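PDB 3QRE: enoyl-CoA hydratase, EchA12_1 from Mycobacterium marinum M, which probably hydrates the double bond of enoyl-CoA thioesters in fatty acid metabolism. Local coordinates for residues 131-139 against 221-232. Residues are numbered along the deposited sequence; the frame is centred on the assembly and turned at random.
Sequences KPVIAAING and LMPRALEYAEDI
A136 packs its methyl group against L221, M222 and A225. A136 CB lies 3.8 Å from M222 SD and 3.9 Å from A225 CB. Because the two alanines meet methyl to methyl, strand 133-137 and helix 221-232 come close here: the A136 and A225 CA atoms are 6.2 Å apart. M222 CB does not point at the strand; the bend at chi2 (-61°) brings SD back to A136. L221 CD2 reaches past A136 along the backbone to N138, ending 3.4 Å from N138 CA. Toward the other end of the strand, I134 CD1 meets the edge of the Y228 ring near its plane, 4.2 Å from Y228 CE2, the two side chains crossing at about a right angle. I232 rests CG2 over one face of that ring, toward its rim, and sends I232 CD1 to P132 CG at 4.0 Å. No hydrogen bond crosses the interface, so the contact is apolar packing. The polar ends are held by outside partners: N138 by G86 O and G82 N, and Y228 OH by D193 of the second subunit, whose L196 and S197 also pack at this end. F156 stacks edge-to-face with Y228. With the axes of the two segments 8.8 Å apart and at 170° to each other, the helix runs antiparallel to strand 133-137 across one face of the sheet of the crotonase-like core, where that strand sits between parallel strands 77-82 and 154-158; A229 and L226 extend the packing to strand 40-45.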
ATOM      1  N   LYS A 131     -15.238 -16.222 -10.278  1.00 27.74           N
ATOM      2  CA  LYS A 131     -15.025 -15.394 -11.480  1.00 28.09           C
ATOM      3  C   LYS A 131     -14.741 -13.936 -11.136  1.00 27.52           C
ATOM      4  O   LYS A 131     -15.304 -13.416 -10.191  1.00 27.74           O
ATOM      5  CB  LYS A 131     -16.263 -15.475 -12.415  1.00 28.09           C
ATOM      6  CG  LYS A 131     -16.579 -16.899 -12.832  1.00 28.26           C
ATOM      7  CD  LYS A 131     -17.859 -17.061 -13.651  1.00 28.76           C
ATOM      8  CE  LYS A 131     -17.959 -18.564 -14.025  1.00 29.12           C
ATOM      9  NZ  LYS A 131     -19.063 -18.917 -14.990  1.00 30.02           N
ATOM     10  N   PRO A 132     -13.899 -13.263 -11.929  1.00 27.99           N
ATOM     11  CA  PRO A 132     -13.557 -11.869 -11.678  1.00 27.46           C
ATOM     12  C   PRO A 132     -14.732 -10.932 -11.956  1.00 27.91           C
ATOM     13  O   PRO A 132     -15.560 -11.213 -12.842  1.00 27.56           O
ATOM     14  CB  PRO A 132     -12.428 -11.584 -12.689  1.00 27.53           C
ATOM     15  CG  PRO A 132     -12.103 -12.928 -13.335  1.00 28.29           C
ATOM     16  CD  PRO A 132     -13.330 -13.743 -13.204  1.00 28.63           C
ATOM     17  N   VAL A 133     -14.792  -9.817 -11.212  1.00 27.20           N
ATOM     18  CA  VAL A 133     -15.760  -8.769 -11.476  1.00 26.47           C
ATOM     19  C   VAL A 133     -14.980  -7.496 -11.753  1.00 26.84           C
ATOM     20  O   VAL A 133     -14.106  -7.094 -10.954  1.00 26.95           O
ATOM     21  CB  VAL A 133     -16.773  -8.594 -10.294  1.00 26.82           C
ATOM     22  CG1 VAL A 133     -17.867  -7.582 -10.631  1.00 25.20           C
ATOM     23  CG2 VAL A 133     -17.417  -9.930  -9.922  1.00 27.35           C
ATOM     24  N   ILE A 134     -15.268  -6.883 -12.896  1.00 27.24           N
ATOM     25  CA  ILE A 134     -14.680  -5.618 -13.277  1.00 27.76           C
ATOM     26  C   ILE A 134     -15.752  -4.539 -13.107  1.00 28.53           C
ATOM     27  O   ILE A 134     -16.791  -4.571 -13.787  1.00 29.44           O
ATOM     28  CB  ILE A 134     -14.192  -5.625 -14.756  1.00 28.94           C
ATOM     29  CG1 ILE A 134     -13.453  -6.925 -15.145  1.00 28.54           C
ATOM     30  CG2 ILE A 134     -13.350  -4.393 -15.075  1.00 30.83           C
ATOM     31  CD1 ILE A 134     -12.368  -7.406 -14.143  1.00 27.00           C
ATOM     32  N   ALA A 135     -15.508  -3.587 -12.205  1.00 28.29           N
ATOM     33  CA  ALA A 135     -16.369  -2.428 -12.070  1.00 28.69           C
ATOM     34  C   ALA A 135     -15.995  -1.339 -13.060  1.00 29.65           C
ATOM     35  O   ALA A 135     -14.812  -0.960 -13.189  1.00 30.55           O
ATOM     36  CB  ALA A 135     -16.349  -1.881 -10.627  1.00 28.92           C
ATOM     37  N   ALA A 136     -17.008  -0.838 -13.765  1.00 29.46           N
ATOM     38  CA  ALA A 136     -16.851   0.303 -14.634  1.00 29.41           C
ATOM     39  C   ALA A 136     -17.631   1.446 -14.024  1.00 29.38           C
ATOM     40  O   ALA A 136     -18.838   1.519 -14.171  1.00 30.15           O
ATOM     41  CB  ALA A 136     -17.369  -0.019 -16.003  1.00 30.54           C
ATOM     42  N   ILE A 137     -16.924   2.340 -13.342  1.00 29.68           N
ATOM     43  CA  ILE A 137     -17.526   3.373 -12.502  1.00 28.92           C
ATOM     44  C   ILE A 137     -17.799   4.617 -13.334  1.00 30.50           C
ATOM     45  O   ILE A 137     -16.924   5.461 -13.524  1.00 30.61           O
ATOM     46  CB  ILE A 137     -16.638   3.670 -11.269  1.00 27.96           C
ATOM     47  CG1 ILE A 137     -16.299   2.338 -10.548  1.00 27.84           C
ATOM     48  CG2 ILE A 137     -17.340   4.629 -10.313  1.00 24.97           C
ATOM     49  CD1 ILE A 137     -15.257   2.421  -9.420  1.00 22.54           C
ATOM     50  N   ASN A 138     -19.037   4.710 -13.814  1.00 32.09           N
ATOM     51  CA  ASN A 138     -19.503   5.755 -14.763  1.00 34.27           C
ATOM     52  C   ASN A 138     -19.793   7.125 -14.166  1.00 34.84           C
ATOM     53  O   ASN A 138     -19.958   8.090 -14.911  1.00 36.47           O
ATOM     54  CB  ASN A 138     -20.776   5.273 -15.490  1.00 34.14           C
ATOM     55  CG  ASN A 138     -21.831   4.746 -14.517  1.00 35.19           C
ATOM     56  OD1 ASN A 138     -21.642   3.694 -13.892  1.00 33.99           O
ATOM     57  ND2 ASN A 138     -22.937   5.481 -14.371  1.00 36.29           N
ATOM     58  N   GLY A 139     -19.876   7.206 -12.839  1.00 34.75           N
ATOM     59  CA  GLY A 139     -20.339   8.422 -12.148  1.00 34.98           C
ATOM     60  C   GLY A 139     -20.405   8.165 -10.647  1.00 34.70           C
ATOM     61  O   GLY A 139     -19.841   7.149 -10.182  1.00 33.60           O
ATOM     62  N   LEU A 221     -15.297   4.392 -21.365  1.00 44.12           N
ATOM     63  CA  LEU A 221     -15.397   3.539 -20.154  1.00 42.15           C
ATOM     64  C   LEU A 221     -15.804   2.069 -20.366  1.00 41.77           C
ATOM     65  O   LEU A 221     -15.095   1.151 -19.925  1.00 40.77           O
ATOM     66  CB  LEU A 221     -16.297   4.182 -19.093  1.00 41.43           C
ATOM     67  CG  LEU A 221     -16.402   3.426 -17.755  1.00 39.54           C
ATOM     68  CD1 LEU A 221     -15.047   3.297 -17.048  1.00 37.33           C
ATOM     69  CD2 LEU A 221     -17.422   4.099 -16.853  1.00 37.65           C
ATOM     70  N   MET A 222     -16.945   1.847 -21.008  1.00 42.05           N
ATOM     71  CA  MET A 222     -17.401   0.487 -21.275  1.00 42.05           C
ATOM     72  C   MET A 222     -16.558  -0.267 -22.322  1.00 42.64           C
ATOM     73  O   MET A 222     -16.249  -1.434 -22.103  1.00 42.55           O
ATOM     74  CB  MET A 222     -18.895   0.453 -21.617  1.00 42.57           C
ATOM     75  CG  MET A 222     -19.788   0.742 -20.407  1.00 43.24           C
ATOM     76  SD  MET A 222     -19.558  -0.495 -19.095  1.00 44.78           S
ATOM     77  CE  MET A 222     -20.231  -1.956 -19.891  1.00 41.62           C
ATOM     78  N   PRO A 223     -16.183   0.385 -23.448  1.00 43.62           N
ATOM     79  CA  PRO A 223     -15.297  -0.325 -24.387  1.00 44.27           C
ATOM     80  C   PRO A 223     -13.999  -0.855 -23.738  1.00 43.88           C
ATOM     81  O   PRO A 223     -13.607  -2.018 -23.980  1.00 43.38           O
ATOM     82  CB  PRO A 223     -15.019   0.732 -25.470  1.00 45.07           C
ATOM     83  CG  PRO A 223     -16.304   1.503 -25.542  1.00 44.93           C
ATOM     84  CD  PRO A 223     -16.830   1.549 -24.102  1.00 44.87           C
ATOM     85  N   ARG A 224     -13.384  -0.020 -22.897  1.00 43.46           N
ATOM     86  CA  ARG A 224     -12.175  -0.368 -22.147  1.00 42.80           C
ATOM     87  C   ARG A 224     -12.391  -1.478 -21.094  1.00 41.22           C
ATOM     88  O   ARG A 224     -11.612  -2.438 -21.030  1.00 40.58           O
ATOM     89  CB  ARG A 224     -11.574   0.887 -21.508  1.00 42.92           C
ATOM     90  CG  ARG A 224     -10.288   0.643 -20.752  1.00 44.01           C
ATOM     91  CD  ARG A 224      -9.062   0.429 -21.673  1.00 46.72           C
ATOM     92  NE  ARG A 224      -7.915   0.026 -20.860  1.00 47.43           N
ATOM     93  CZ  ARG A 224      -7.384  -1.198 -20.845  1.00 49.17           C
ATOM     94  NH1 ARG A 224      -7.862  -2.154 -21.640  1.00 48.09           N
ATOM     95  NH2 ARG A 224      -6.349  -1.464 -20.043  1.00 48.08           N
ATOM     96  N   ALA A 225     -13.447  -1.359 -20.291  1.00 40.11           N
ATOM     97  CA  ALA A 225     -13.768  -2.396 -19.310  1.00 38.72           C
ATOM     98  C   ALA A 225     -14.034  -3.737 -20.006  1.00 38.90           C
ATOM     99  O   ALA A 225     -13.589  -4.786 -19.526  1.00 37.93           O
ATOM    100  CB  ALA A 225     -14.965  -1.982 -18.430  1.00 37.46           C
ATOM    101  N   LEU A 226     -14.740  -3.694 -21.145  1.00 39.61           N
ATOM    102  CA  LEU A 226     -15.008  -4.911 -21.938  1.00 40.17           C
ATOM    103  C   LEU A 226     -13.791  -5.459 -22.670  1.00 40.65           C
ATOM    104  O   LEU A 226     -13.678  -6.667 -22.840  1.00 41.19           O
ATOM    105  CB  LEU A 226     -16.135  -4.699 -22.953  1.00 40.25           C
ATOM    106  CG  LEU A 226     -17.477  -4.376 -22.332  1.00 39.41           C
ATOM    107  CD1 LEU A 226     -18.404  -3.801 -23.427  1.00 41.79           C
ATOM    108  CD2 LEU A 226     -18.071  -5.601 -21.625  1.00 37.00           C
ATOM    109  N   GLU A 227     -12.916  -4.572 -23.137  1.00 41.55           N
ATOM    110  CA  GLU A 227     -11.674  -4.975 -23.812  1.00 42.88           C
ATOM    111  C   GLU A 227     -10.854  -5.783 -22.808  1.00 41.67           C
ATOM    112  O   GLU A 227     -10.536  -6.952 -23.035  1.00 41.56           O
ATOM    113  CB  GLU A 227     -10.892  -3.737 -24.284  1.00 43.84           C
ATOM    114  CG  GLU A 227      -9.510  -4.017 -24.909  1.00 47.75           C
ATOM    115  CD  GLU A 227      -8.626  -2.751 -25.058  1.00 51.16           C
ATOM    116  OE1 GLU A 227      -8.843  -1.749 -24.346  1.00 50.95           O
ATOM    117  OE2 GLU A 227      -7.697  -2.767 -25.894  1.00 54.93           O
ATOM    118  N   TYR A 228     -10.574  -5.146 -21.675  1.00 40.91           N
ATOM    119  CA  TYR A 228      -9.842  -5.749 -20.559  1.00 39.56           C
ATOM    120  C   TYR A 228     -10.435  -7.084 -20.118  1.00 38.97           C
ATOM    121  O   TYR A 228      -9.709  -8.057 -19.959  1.00 38.36           O
ATOM    122  CB  TYR A 228      -9.759  -4.751 -19.391  1.00 38.25           C
ATOM    123  CG  TYR A 228      -8.935  -5.247 -18.230  1.00 36.33           C
ATOM    124  CD1 TYR A 228      -7.555  -5.185 -18.263  1.00 33.27           C
ATOM    125  CD2 TYR A 228      -9.550  -5.794 -17.104  1.00 33.40           C
ATOM    126  CE1 TYR A 228      -6.802  -5.646 -17.210  1.00 34.79           C
ATOM    127  CE2 TYR A 228      -8.819  -6.245 -16.049  1.00 33.46           C
ATOM    128  CZ  TYR A 228      -7.441  -6.178 -16.098  1.00 34.08           C
ATOM    129  OH  TYR A 228      -6.712  -6.649 -15.034  1.00 32.83           O
ATOM    130  N   ALA A 229     -11.759  -7.126 -19.962  1.00 39.67           N
ATOM    131  CA  ALA A 229     -12.486  -8.349 -19.553  1.00 40.19           C
ATOM    132  C   ALA A 229     -12.378  -9.533 -20.535  1.00 41.63           C
ATOM    133  O   ALA A 229     -12.177 -10.677 -20.116  1.00 42.15           O
ATOM    134  CB  ALA A 229     -13.932  -8.038 -19.256  1.00 39.11           C
ATOM    135  N   GLU A 230     -12.528  -9.277 -21.828  1.00 43.16           N
ATOM    136  CA  GLU A 230     -12.293 -10.325 -22.826  1.00 44.90           C
ATOM    137  C   GLU A 230     -10.807 -10.656 -22.966  1.00 44.59           C
ATOM    138  O   GLU A 230     -10.457 -11.805 -23.225  1.00 44.83           O
ATOM    139  CB  GLU A 230     -12.950  -9.974 -24.173  1.00 46.37           C
ATOM    140  CG  GLU A 230     -14.387 -10.557 -24.301  1.00 50.04           C
ATOM    141  CD  GLU A 230     -15.258  -9.803 -25.297  1.00 56.24           C
ATOM    142  OE1 GLU A 230     -16.393  -9.373 -24.925  1.00 56.07           O
ATOM    143  OE2 GLU A 230     -14.800  -9.649 -26.462  1.00 60.11           O
ATOM    144  N   ASP A 231      -9.943  -9.655 -22.773  1.00 44.40           N
ATOM    145  CA  ASP A 231      -8.496  -9.877 -22.688  1.00 44.77           C
ATOM    146  C   ASP A 231      -8.153 -10.917 -21.618  1.00 43.99           C
ATOM    147  O   ASP A 231      -7.471 -11.898 -21.929  1.00 44.79           O
ATOM    148  CB  ASP A 231      -7.724  -8.574 -22.421  1.00 45.03           C
ATOM    149  CG  ASP A 231      -7.296  -7.857 -23.703  1.00 49.05           C
ATOM    150  OD1 ASP A 231      -7.873  -8.101 -24.801  1.00 51.51           O
ATOM    151  OD2 ASP A 231      -6.363  -7.030 -23.614  1.00 51.75           O
ATOM    152  N   ILE A 232      -8.637 -10.731 -20.378  1.00 41.74           N
ATOM    153  CA  ILE A 232      -8.347 -11.702 -19.312  1.00 40.42           C
ATOM    154  C   ILE A 232      -9.026 -13.054 -19.535  1.00 40.00           C
ATOM    155  O   ILE A 232      -8.467 -14.105 -19.190  1.00 39.66           O
ATOM    156  CB  ILE A 232      -8.569 -11.136 -17.843  1.00 39.74           C
ATOM    157  CG1 ILE A 232     -10.014 -11.263 -17.387  1.00 38.59           C
ATOM    158  CG2 ILE A 232      -8.077  -9.684 -17.716  1.00 39.26           C
ATOM    159  CD1 ILE A 232     -10.259 -10.606 -16.037  1.00 42.26           C
TER